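Local coordinates for insecticidal crystal protein Cry35Ab1 (Bacillus thuringiensis, PDB 4JP0), which acts as one component of a binary insecticidal toxin against western corn rootworm, needing its partner Cry34Ab1 for maximal toxicity, at residues 251-256 with 284-289; 18-23 with 31-36; 350-355 with 366-371; 46-51 with 200-205. One frame throughout, in Å; residues are numbered along the deposited sequence.

Overall arrangement
The four contacts are spread along a long chain. Interaction 2 comes first in sequence, then interactions 4, 1 and 3, each closing before the next opens. Interactions 2 and 4 share the antiparallel sheet of the lectin-like region, where strands 18-22 and 43-52 are neighbours; their centres are about 22 Å apart, and Trp47 packs on Thr21. Interaction 1 ties two loops of the toxin region, its centre about 29 Å from that of interaction 4. Interaction 3 joins C-terminal helices, its centre about 78 Å from that of interaction 2. Of the four, interaction 4 alone joins the lectin-like region to the four-stranded sheet of the toxin region; the others each hold one part locally.

Interaction 1. Residues 251-256 with 284-289; sequences INIDSG and SHETKI
Ile253 and Asp254 sit in a type I beta turn, Asn252 to Ser255, and pack against the loop 284-289. The turn lies between strands 249-251 and 257-259. The facing loop opens with an ST turn, in which Ser284 OG accepts from the backbone N of Glu286.

Three hydrogen bonds join the two loops. Ile253 N donates to Lys288 O at 2.9 Å. His285 N donates to Asp254 OD2 at 2.7 Å, with an angle of 154° at the hydrogen. This donor stands above the carboxylate, 57° out of its plane. Asp254 has CG opposite its own N (chi1 -174°), and that brings OD2 to the His285 amide. The third bond is more bent. It runs from Asn252 ND2 to Glu286 O at 3.0 Å, and the donor lies above the carbonyl plane. Asn252 OD1 is bonded to Gln250, so both ends of the amide are held and its rotation is probably fixed.

Apolar contacts fill in between. Ile253 CG2 rests on Glu286 CG at 3.6 Å, and Asp254 CB meets the same CG at 3.7 Å. Ile253 CD1 touches Lys288 CD at 4.1 Å, while Lys288 NZ bonds to Tyr293.

One water completes the contact between these toxin-region loops. It donates to Thr287 O at 2.8 Å and accepts from Asn252 ND2 at 3.2 Å.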
# COMPACT_ATOMS: atom_id res chain seq x y z
N ILE A 251 -9.17 5.09 2.75
CA ILE A 251 -9.64 4.11 3.71
C ILE A 251 -11.09 4.44 3.96
O ILE A 251 -11.42 5.58 4.29
CB ILE A 251 -8.88 4.16 5.01
CG1 ILE A 251 -7.37 3.98 4.79
CG2 ILE A 251 -9.38 3.04 5.88
CD1 ILE A 251 -7.02 2.75 4.03
N ASN A 252 -11.95 3.46 3.76
CA ASN A 252 -13.39 3.66 3.98
C ASN A 252 -13.82 3.33 5.41
O ASN A 252 -13.01 2.87 6.23
CB ASN A 252 -14.20 2.86 2.98
CG ASN A 252 -14.29 3.54 1.65
OD1 ASN A 252 -13.74 4.63 1.47
ND2 ASN A 252 -14.99 2.92 0.70
N ILE A 253 -15.10 3.54 5.70
CA ILE A 253 -15.59 3.42 7.08
C ILE A 253 -15.38 2.01 7.69
O ILE A 253 -15.36 1.80 8.92
CB ILE A 253 -17.08 3.90 7.11
CG1 ILE A 253 -17.61 4.05 8.53
CG2 ILE A 253 -17.97 2.96 6.28
CD1 ILE A 253 -18.89 4.86 8.61
N ASP A 254 -15.28 1.09 6.77
CA ASP A 254 -15.00 -0.33 6.82
C ASP A 254 -13.54 -0.58 7.29
O ASP A 254 -13.14 -1.70 7.67
CB ASP A 254 -15.09 -0.69 5.29
CG ASP A 254 -14.98 -2.18 4.99
OD1 ASP A 254 -13.95 -2.82 5.33
OD2 ASP A 254 -15.86 -2.79 4.36
N SER A 255 -12.72 0.47 7.25
CA SER A 255 -11.26 0.32 7.39
C SER A 255 -10.68 -0.46 6.20
O SER A 255 -9.50 -0.83 6.18
CB SER A 255 -10.83 -0.34 8.70
OG SER A 255 -10.90 0.59 9.77
N GLY A 256 -11.50 -0.69 5.18
CA GLY A 256 -10.97 -1.35 3.99
C GLY A 256 -10.53 -0.28 3.00
O GLY A 256 -10.91 0.87 3.11
N SER A 284 -12.52 -2.64 0.76
CA SER A 284 -13.70 -2.12 1.43
C SER A 284 -14.97 -2.72 0.86
O SER A 284 -15.01 -3.10 -0.31
CB SER A 284 -13.76 -0.60 1.31
OG SER A 284 -14.98 -0.10 1.85
N HIS A 285 -16.00 -2.80 1.70
CA HIS A 285 -17.31 -3.29 1.28
C HIS A 285 -18.33 -2.16 1.40
O HIS A 285 -19.54 -2.35 1.24
CB HIS A 285 -17.74 -4.46 2.17
CG HIS A 285 -17.03 -5.75 1.87
ND1 HIS A 285 -15.65 -5.84 1.81
CD2 HIS A 285 -17.50 -6.99 1.63
CE1 HIS A 285 -15.31 -7.09 1.54
NE2 HIS A 285 -16.41 -7.81 1.42
N GLU A 286 -17.82 -0.97 1.69
CA GLU A 286 -18.63 0.21 1.87
C GLU A 286 -18.30 1.25 0.84
O GLU A 286 -17.31 1.15 0.11
CB GLU A 286 -18.39 0.82 3.26
CG GLU A 286 -18.61 -0.12 4.43
CD GLU A 286 -20.08 -0.38 4.78
OE1 GLU A 286 -21.01 0.30 4.25
OE2 GLU A 286 -20.30 -1.27 5.62
N THR A 287 -19.13 2.28 0.78
CA THR A 287 -18.92 3.35 -0.16
C THR A 287 -18.52 4.64 0.55
O THR A 287 -18.02 5.58 -0.08
CB THR A 287 -20.17 3.54 -1.02
OG1 THR A 287 -19.90 4.47 -2.07
CG2 THR A 287 -21.27 4.20 -0.24
N LYS A 288 -18.70 4.69 1.87
CA LYS A 288 -18.37 5.91 2.61
C LYS A 288 -16.91 5.97 3.04
O LYS A 288 -16.43 5.05 3.66
CB LYS A 288 -19.27 6.04 3.84
CG LYS A 288 -19.11 7.36 4.58
CD LYS A 288 -20.12 7.48 5.72
CE LYS A 288 -20.19 8.92 6.28
NZ LYS A 288 -18.97 9.36 7.05
N ILE A 289 -16.22 7.07 2.72
CA ILE A 289 -14.85 7.31 3.14
C ILE A 289 -14.79 7.48 4.64
O ILE A 289 -15.70 8.03 5.22
CB ILE A 289 -14.32 8.59 2.46
CG1 ILE A 289 -12.81 8.74 2.70
CG2 ILE A 289 -15.03 9.81 2.99
CD1 ILE A 289 -12.12 9.73 1.76
O HOH W 1 -16.14 4.39 -1.84

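Interaction 2. Residues 18-23 with 31-36; sequences YAATYL and SLMNKN
Tyr18 and Met33 form a hydrogen-bonded antiparallel pair in the beta hairpin of strands 18-22 and 31-33. The hairpin belongs to the ricin B-type, beta-trefoil part of the toxin. The strands stay paired but are strongly twisted: their short axes make an angle of 113°, well away from a straight antiparallel 180°.

Tyr18 carries much of the contact. Tyr18 N donates to Met33 O at 2.8 Å, almost straight at 176°, and Tyr18 O accepts from Met33 N at 2.9 Å. Met33 O also lies at the edge of the Tyr18 ring. Further out, the Lys35 chain runs obliquely past the ring, with CD 3.4 Å from Tyr18 CE1. Lys35 CG fits between its own N and carbonyl carbon (chi1 66°), and the chain is extended beyond it. This carries Lys35 NZ to Tyr18 OH, where it donates a hydrogen bond of 3.1 Å.

Ala19 makes a non-hydrogen-bonded pair with Leu32. These two point to the opposite face from Tyr18 and Met33. Leu32 CD2 lies 3.6 Å from Ala19 N. Ala19 O probably accepts a hydrogen bond from Trp47 NE1 on the neighbouring strand 43-52.

Ala20 pairs with Ser31 through two backbone bonds, one of them Ala20 N to Ser31 O at 2.9 Å. Ala20 CB meets Met33 CG at 3.8 Å, on the face that also carries Tyr18. At this end of the pairing a water donates to Ala20 O and lies 2.6 Å from Ser31 OG.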
# COMPACT_ATOMS: atom_id res chain seq x y z
N TYR A 18 18.08 -0.54 -31.05
CA TYR A 18 17.59 -0.38 -29.68
C TYR A 18 16.38 0.54 -29.56
O TYR A 18 16.33 1.62 -30.17
CB TYR A 18 18.70 0.19 -28.80
CG TYR A 18 19.81 -0.83 -28.57
CD1 TYR A 18 20.74 -1.14 -29.56
CD2 TYR A 18 19.93 -1.47 -27.35
CE1 TYR A 18 21.78 -2.10 -29.33
CE2 TYR A 18 20.95 -2.42 -27.10
CZ TYR A 18 21.86 -2.72 -28.11
OH TYR A 18 22.85 -3.65 -27.86
N ALA A 19 15.43 0.14 -28.71
CA ALA A 19 14.25 0.96 -28.48
C ALA A 19 14.73 2.26 -27.83
O ALA A 19 15.55 2.24 -26.88
CB ALA A 19 13.29 0.21 -27.54
N ALA A 20 14.19 3.39 -28.30
CA ALA A 20 14.71 4.70 -27.89
C ALA A 20 13.66 5.80 -27.91
O ALA A 20 12.74 5.76 -28.70
CB ALA A 20 15.82 5.10 -28.86
N THR A 21 13.80 6.80 -27.04
CA THR A 21 12.98 8.01 -27.15
C THR A 21 13.92 9.19 -27.33
O THR A 21 15.10 9.11 -26.95
CB THR A 21 12.15 8.28 -25.88
OG1 THR A 21 12.96 8.08 -24.73
CG2 THR A 21 11.04 7.31 -25.72
N TYR A 22 13.39 10.31 -27.85
CA TYR A 22 14.19 11.53 -28.00
C TYR A 22 14.25 12.15 -26.60
O TYR A 22 13.23 12.24 -25.95
CB TYR A 22 13.50 12.55 -28.94
CG TYR A 22 13.55 12.29 -30.43
CD1 TYR A 22 13.58 13.36 -31.35
CD2 TYR A 22 13.53 11.01 -30.95
CE1 TYR A 22 13.61 13.13 -32.72
CE2 TYR A 22 13.58 10.79 -32.33
CZ TYR A 22 13.62 11.85 -33.19
OH TYR A 22 13.66 11.62 -34.55
N LEU A 23 15.42 12.56 -26.14
CA LEU A 23 15.53 13.08 -24.77
C LEU A 23 14.85 14.41 -24.53
O LEU A 23 14.43 14.70 -23.41
CB LEU A 23 17.01 13.31 -24.41
CG LEU A 23 17.85 12.13 -24.01
CD1 LEU A 23 19.28 12.57 -23.80
CD2 LEU A 23 17.29 11.45 -22.74
N SER A 31 11.17 4.71 -30.94
CA SER A 31 11.67 4.24 -32.24
C SER A 31 12.80 3.25 -32.02
O SER A 31 13.11 2.90 -30.90
CB SER A 31 12.23 5.41 -33.05
OG SER A 31 13.27 6.06 -32.27
N LEU A 32 13.43 2.82 -33.11
CA LEU A 32 14.58 1.93 -33.01
C LEU A 32 15.79 2.63 -33.58
O LEU A 32 15.78 3.06 -34.74
CB LEU A 32 14.33 0.61 -33.78
CG LEU A 32 13.24 -0.30 -33.18
CD1 LEU A 32 12.98 -1.58 -34.02
CD2 LEU A 32 13.63 -0.66 -31.73
N MET A 33 16.87 2.67 -32.79
CA MET A 33 18.08 3.41 -33.19
C MET A 33 19.28 2.50 -33.13
O MET A 33 19.32 1.59 -32.29
CB MET A 33 18.35 4.56 -32.20
CG MET A 33 17.32 5.70 -32.28
SD MET A 33 17.46 6.56 -33.89
CE MET A 33 19.13 7.18 -33.70
N ASN A 34 20.28 2.80 -33.98
CA ASN A 34 21.56 2.09 -33.93
C ASN A 34 22.40 2.71 -32.81
O ASN A 34 22.49 3.94 -32.71
CB ASN A 34 22.30 2.20 -35.26
CG ASN A 34 23.54 1.33 -35.29
OD1 ASN A 34 24.39 1.43 -34.41
ND2 ASN A 34 23.64 0.47 -36.28
N LYS A 35 23.00 1.89 -31.96
CA LYS A 35 23.67 2.43 -30.78
C LYS A 35 24.88 3.24 -31.15
O LYS A 35 25.41 3.96 -30.30
CB LYS A 35 23.99 1.37 -29.71
CG LYS A 35 25.00 0.32 -30.13
CD LYS A 35 24.90 -0.89 -29.16
CE LYS A 35 25.83 -2.03 -29.53
NZ LYS A 35 25.84 -3.10 -28.45
N ASN A 36 25.28 3.19 -32.42
CA ASN A 36 26.43 3.99 -32.86
C ASN A 36 26.03 5.10 -33.83
O ASN A 36 26.83 5.63 -34.61
CB ASN A 36 27.52 3.08 -33.44
CG ASN A 36 28.13 2.17 -32.38
OD1 ASN A 36 28.67 2.63 -31.38
ND2 ASN A 36 28.02 0.86 -32.58
O HOH W 2 12.23 7.96 -30.91

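Interaction 3. Residues 350-355 with 366-371; sequences QQALLL and EITNIP
Thr368 and Leu355 meet methyl to methyl, and their first torsions arrange it. Thr368 OG1 stands between its own N and carbonyl carbon (chi1 62°). That sets CG2 beside the backbone N, facing the 350-355 helix. Leu355 has CG opposite its carbonyl carbon (chi1 -77°), which sends CD1 across to the other segment. The two methyls meet end on, with Leu355 CD1 3.6 Å from Thr368 CG2.

The same Leu355 CD1 also lies 3.6 Å from Ile367 CG2, where the two side chains pass at a slant. One turn earlier, Ala352 CB takes up the other end of the contact. Ala352 CB is 3.7 Å from Ile370 CD1 and 4.1 Å from Thr368 CG2. The interface is thus small and mostly aliphatic.

The Thr368 hydroxyl bonds within its own side of the contact, at the end of helix 361-368. Thr368 OG1 accepts from Ile370 N at 3.1 Å, which makes an ST turn, and it is also bonded to Val364 O. Both bonds probably help fix the rotation that presents the methyl. Asn369, with positive phi, ends helical geometry here, and Pro371 is the N-cap of the next helix.

The contact therefore joins helix 349-355 to the end of helix 361-368. Val364 of the latter adds to it by touching Ala352 and Leu355. Helix 372-380 closes the cluster through Leu375, which packs on Ala352 and Ile370.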
# COMPACT_ATOMS: atom_id res chain seq x y z
N GLN A 350 -14.83 -8.05 34.22
CA GLN A 350 -14.66 -9.04 33.17
C GLN A 350 -13.62 -10.10 33.56
O GLN A 350 -13.82 -11.29 33.33
CB GLN A 350 -14.31 -8.39 31.82
CG GLN A 350 -14.47 -9.36 30.63
CD GLN A 350 -14.89 -8.65 29.33
OE1 GLN A 350 -15.65 -7.68 29.37
NE2 GLN A 350 -14.39 -9.14 28.19
N GLN A 351 -12.51 -9.67 34.14
CA GLN A 351 -11.52 -10.64 34.58
C GLN A 351 -12.12 -11.48 35.70
O GLN A 351 -11.91 -12.69 35.76
CB GLN A 351 -10.25 -9.97 35.08
CG GLN A 351 -9.22 -10.99 35.54
CD GLN A 351 -8.12 -10.39 36.36
OE1 GLN A 351 -8.36 -9.47 37.15
NE2 GLN A 351 -6.90 -10.89 36.18
N ALA A 352 -12.88 -10.86 36.60
CA ALA A 352 -13.49 -11.64 37.67
C ALA A 352 -14.40 -12.79 37.15
O ALA A 352 -14.30 -13.94 37.62
CB ALA A 352 -14.25 -10.73 38.66
N LEU A 353 -15.30 -12.48 36.23
CA LEU A 353 -16.17 -13.55 35.69
C LEU A 353 -15.35 -14.64 34.99
O LEU A 353 -15.66 -15.85 35.05
CB LEU A 353 -17.20 -12.97 34.71
CG LEU A 353 -18.11 -11.89 35.32
CD1 LEU A 353 -18.56 -10.86 34.24
CD2 LEU A 353 -19.30 -12.50 36.03
N LEU A 354 -14.31 -14.23 34.29
CA LEU A 354 -13.50 -15.23 33.60
C LEU A 354 -12.81 -16.12 34.63
O LEU A 354 -12.75 -17.35 34.47
CB LEU A 354 -12.47 -14.56 32.68
CG LEU A 354 -11.61 -15.46 31.80
CD1 LEU A 354 -12.47 -16.39 30.95
CD2 LEU A 354 -10.66 -14.62 30.90
N LEU A 355 -12.29 -15.51 35.68
CA LEU A 355 -11.60 -16.26 36.70
C LEU A 355 -12.52 -17.29 37.34
O LEU A 355 -12.07 -18.37 37.76
CB LEU A 355 -11.07 -15.33 37.78
CG LEU A 355 -9.80 -14.54 37.46
CD1 LEU A 355 -9.48 -13.57 38.57
CD2 LEU A 355 -8.62 -15.48 37.20
N GLU A 366 -10.21 -13.04 46.53
CA GLU A 366 -8.84 -12.73 46.90
C GLU A 366 -8.04 -12.13 45.76
O GLU A 366 -7.30 -11.16 45.94
CB GLU A 366 -8.10 -14.00 47.40
CG GLU A 366 -6.61 -13.74 47.50
CD GLU A 366 -5.79 -14.85 48.17
OE1 GLU A 366 -6.33 -15.71 48.94
OE2 GLU A 366 -4.57 -14.83 47.92
N ILE A 367 -8.21 -12.68 44.56
CA ILE A 367 -7.43 -12.21 43.41
C ILE A 367 -7.83 -10.82 42.93
O ILE A 367 -6.97 -10.01 42.53
CB ILE A 367 -7.58 -13.19 42.25
CG1 ILE A 367 -6.95 -14.55 42.61
CG2 ILE A 367 -6.98 -12.59 40.94
CD1 ILE A 367 -7.29 -15.65 41.63
N THR A 368 -9.12 -10.53 42.96
CA THR A 368 -9.60 -9.30 42.32
C THR A 368 -9.99 -8.21 43.27
O THR A 368 -10.24 -7.08 42.84
CB THR A 368 -10.84 -9.60 41.52
OG1 THR A 368 -11.86 -10.08 42.41
CG2 THR A 368 -10.58 -10.75 40.55
N ASN A 369 -10.07 -8.55 44.55
CA ASN A 369 -10.54 -7.62 45.57
C ASN A 369 -12.02 -7.37 45.49
O ASN A 369 -12.55 -6.49 46.18
CB ASN A 369 -9.82 -6.29 45.47
CG ASN A 369 -8.60 -6.23 46.33
OD1 ASN A 369 -7.55 -6.79 45.99
ND2 ASN A 369 -8.72 -5.55 47.48
N ILE A 370 -12.71 -8.13 44.66
CA ILE A 370 -14.17 -7.99 44.55
C ILE A 370 -14.91 -8.92 45.53
O ILE A 370 -14.67 -10.12 45.53
CB ILE A 370 -14.58 -8.25 43.11
CG1 ILE A 370 -13.90 -7.24 42.17
CG2 ILE A 370 -16.06 -8.18 42.94
CD1 ILE A 370 -14.07 -7.62 40.68
N PRO A 371 -15.82 -8.38 46.35
CA PRO A 371 -16.54 -9.17 47.36
C PRO A 371 -17.39 -10.31 46.76
O PRO A 371 -17.92 -10.17 45.66
CB PRO A 371 -17.47 -8.14 48.03
CG PRO A 371 -16.91 -6.80 47.68
CD PRO A 371 -16.20 -6.95 46.36

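Interaction 4. Residues 46-51 with 200-205; sequences KWFLFP and TPYYIL
Tyr202 OH is bonded to Thr4 O and packed round by carbons of Pro51 and Phe50, where the beta-trefoil region meets the toxin region. Pro51 CD is 3.3 Å from Tyr202 OH, near the plane of the tyrosine ring. Phe50 CD2 comes to 3.4 Å from Tyr202 OH.

The rings of Phe50 and Tyr202 form a T-shaped (edge-to-face) pair. The Phe50 edge points at the Tyr202 face, with the planes at 75° and the ring centroids 5.3 Å apart. The two side chains run antiparallel alongside one another. Phe48 adds a second aromatic contact: its CE2 is 3.9 Å from Tyr202 CE1, which lies near the plane of the Phe48 ring. Phe48 CZ meets Pro201 CB at 4.0 Å.

Strands 47-51 and 202-205 belong to different sheets. Their axes come no closer than 11.2 Å, so side chains bridge them. Pro182 and Ile184 also touch Phe50, which makes it part of a buried apolar junction between the two regions. The Phe50 rim also meets a backbone oxygen, with CE2 3.4 Å from Pro201 O.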
# COMPACT_ATOMS: atom_id res chain seq x y z
N LYS A 46 17.36 3.74 -22.07
CA LYS A 46 17.34 3.08 -20.76
C LYS A 46 15.92 2.96 -20.27
O LYS A 46 15.23 3.96 -20.20
CB LYS A 46 18.15 3.86 -19.72
CG LYS A 46 19.67 3.82 -19.98
CD LYS A 46 20.44 4.57 -18.90
CE LYS A 46 21.92 4.67 -19.25
NZ LYS A 46 22.74 5.20 -18.11
N TRP A 47 15.55 1.74 -19.88
CA TRP A 47 14.19 1.43 -19.48
C TRP A 47 14.17 0.73 -18.11
O TRP A 47 15.08 -0.07 -17.81
CB TRP A 47 13.50 0.53 -20.55
CG TRP A 47 13.62 1.13 -21.86
CD1 TRP A 47 14.43 0.71 -22.89
CD2 TRP A 47 12.96 2.31 -22.30
NE1 TRP A 47 14.29 1.57 -23.95
CE2 TRP A 47 13.43 2.58 -23.60
CE3 TRP A 47 12.05 3.20 -21.71
CZ2 TRP A 47 12.99 3.71 -24.34
CZ3 TRP A 47 11.61 4.32 -22.45
CH2 TRP A 47 12.08 4.54 -23.76
N PHE A 48 13.18 1.07 -17.29
CA PHE A 48 13.05 0.44 -15.96
C PHE A 48 11.73 -0.28 -15.91
O PHE A 48 10.67 0.30 -16.24
CB PHE A 48 13.12 1.51 -14.85
CG PHE A 48 13.47 0.95 -13.51
CD1 PHE A 48 14.77 1.02 -13.05
CD2 PHE A 48 12.49 0.38 -12.69
CE1 PHE A 48 15.12 0.51 -11.81
CE2 PHE A 48 12.83 -0.14 -11.44
CZ PHE A 48 14.15 -0.07 -11.00
N LEU A 49 11.78 -1.56 -15.54
CA LEU A 49 10.57 -2.35 -15.47
C LEU A 49 10.01 -2.31 -14.06
O LEU A 49 10.75 -2.53 -13.11
CB LEU A 49 10.88 -3.81 -15.77
CG LEU A 49 11.46 -4.14 -17.13
CD1 LEU A 49 11.52 -5.67 -17.28
CD2 LEU A 49 10.59 -3.52 -18.21
N PHE A 50 8.74 -1.97 -13.92
CA PHE A 50 8.07 -2.12 -12.60
C PHE A 50 7.02 -3.23 -12.70
O PHE A 50 6.29 -3.31 -13.69
CB PHE A 50 7.39 -0.84 -12.19
CG PHE A 50 8.36 0.26 -11.78
CD1 PHE A 50 8.53 1.38 -12.55
CD2 PHE A 50 9.10 0.15 -10.62
CE1 PHE A 50 9.37 2.41 -12.16
CE2 PHE A 50 9.97 1.17 -10.23
CZ PHE A 50 10.09 2.30 -11.01
N PRO A 51 6.95 -4.08 -11.68
CA PRO A 51 5.99 -5.18 -11.70
C PRO A 51 4.63 -4.71 -11.17
O PRO A 51 4.57 -3.89 -10.24
CB PRO A 51 6.63 -6.20 -10.74
CG PRO A 51 7.27 -5.30 -9.65
CD PRO A 51 7.71 -4.03 -10.41
N THR A 200 15.33 6.63 -5.57
CA THR A 200 14.37 5.92 -4.77
C THR A 200 13.31 5.25 -5.66
O THR A 200 12.19 5.54 -5.55
CB THR A 200 13.73 6.82 -3.65
OG1 THR A 200 12.72 6.10 -2.99
CG2 THR A 200 13.14 8.07 -4.22
N PRO A 201 13.74 4.38 -6.57
CA PRO A 201 12.78 3.82 -7.54
C PRO A 201 11.68 3.03 -6.86
O PRO A 201 10.60 2.90 -7.41
CB PRO A 201 13.64 2.91 -8.43
CG PRO A 201 14.89 2.63 -7.56
CD PRO A 201 15.12 3.92 -6.82
N TYR A 202 11.97 2.46 -5.69
CA TYR A 202 10.92 1.85 -4.88
C TYR A 202 10.76 2.56 -3.57
O TYR A 202 11.74 2.77 -2.85
CB TYR A 202 11.19 0.37 -4.62
CG TYR A 202 11.04 -0.46 -5.86
CD1 TYR A 202 12.14 -0.68 -6.72
CD2 TYR A 202 9.80 -0.98 -6.23
CE1 TYR A 202 12.01 -1.46 -7.91
CE2 TYR A 202 9.66 -1.75 -7.39
CZ TYR A 202 10.76 -1.98 -8.22
OH TYR A 202 10.56 -2.70 -9.36
N TYR A 203 9.52 2.93 -3.26
CA TYR A 203 9.23 3.51 -1.93
C TYR A 203 8.82 2.38 -1.00
O TYR A 203 8.34 1.34 -1.46
CB TYR A 203 8.04 4.50 -2.03
CG TYR A 203 8.44 5.87 -2.57
CD1 TYR A 203 9.01 6.01 -3.83
CD2 TYR A 203 8.23 7.04 -1.80
CE1 TYR A 203 9.40 7.27 -4.32
CE2 TYR A 203 8.59 8.26 -2.25
CZ TYR A 203 9.17 8.39 -3.53
OH TYR A 203 9.52 9.63 -3.98
N ILE A 204 8.96 2.60 0.31
CA ILE A 204 8.54 1.63 1.31
C ILE A 204 7.21 2.08 1.92
O ILE A 204 7.08 3.19 2.43
CB ILE A 204 9.60 1.53 2.42
CG1 ILE A 204 10.91 1.03 1.84
CG2 ILE A 204 9.17 0.53 3.53
CD1 ILE A 204 12.11 1.23 2.82
N LEU A 205 6.23 1.21 1.83
CA LEU A 205 4.91 1.47 2.43
C LEU A 205 4.74 0.45 3.61
O LEU A 205 4.80 -0.78 3.43
CB LEU A 205 3.81 1.34 1.36
CG LEU A 205 2.35 1.46 1.79
CD1 LEU A 205 2.10 2.75 2.59
CD2 LEU A 205 1.41 1.36 0.57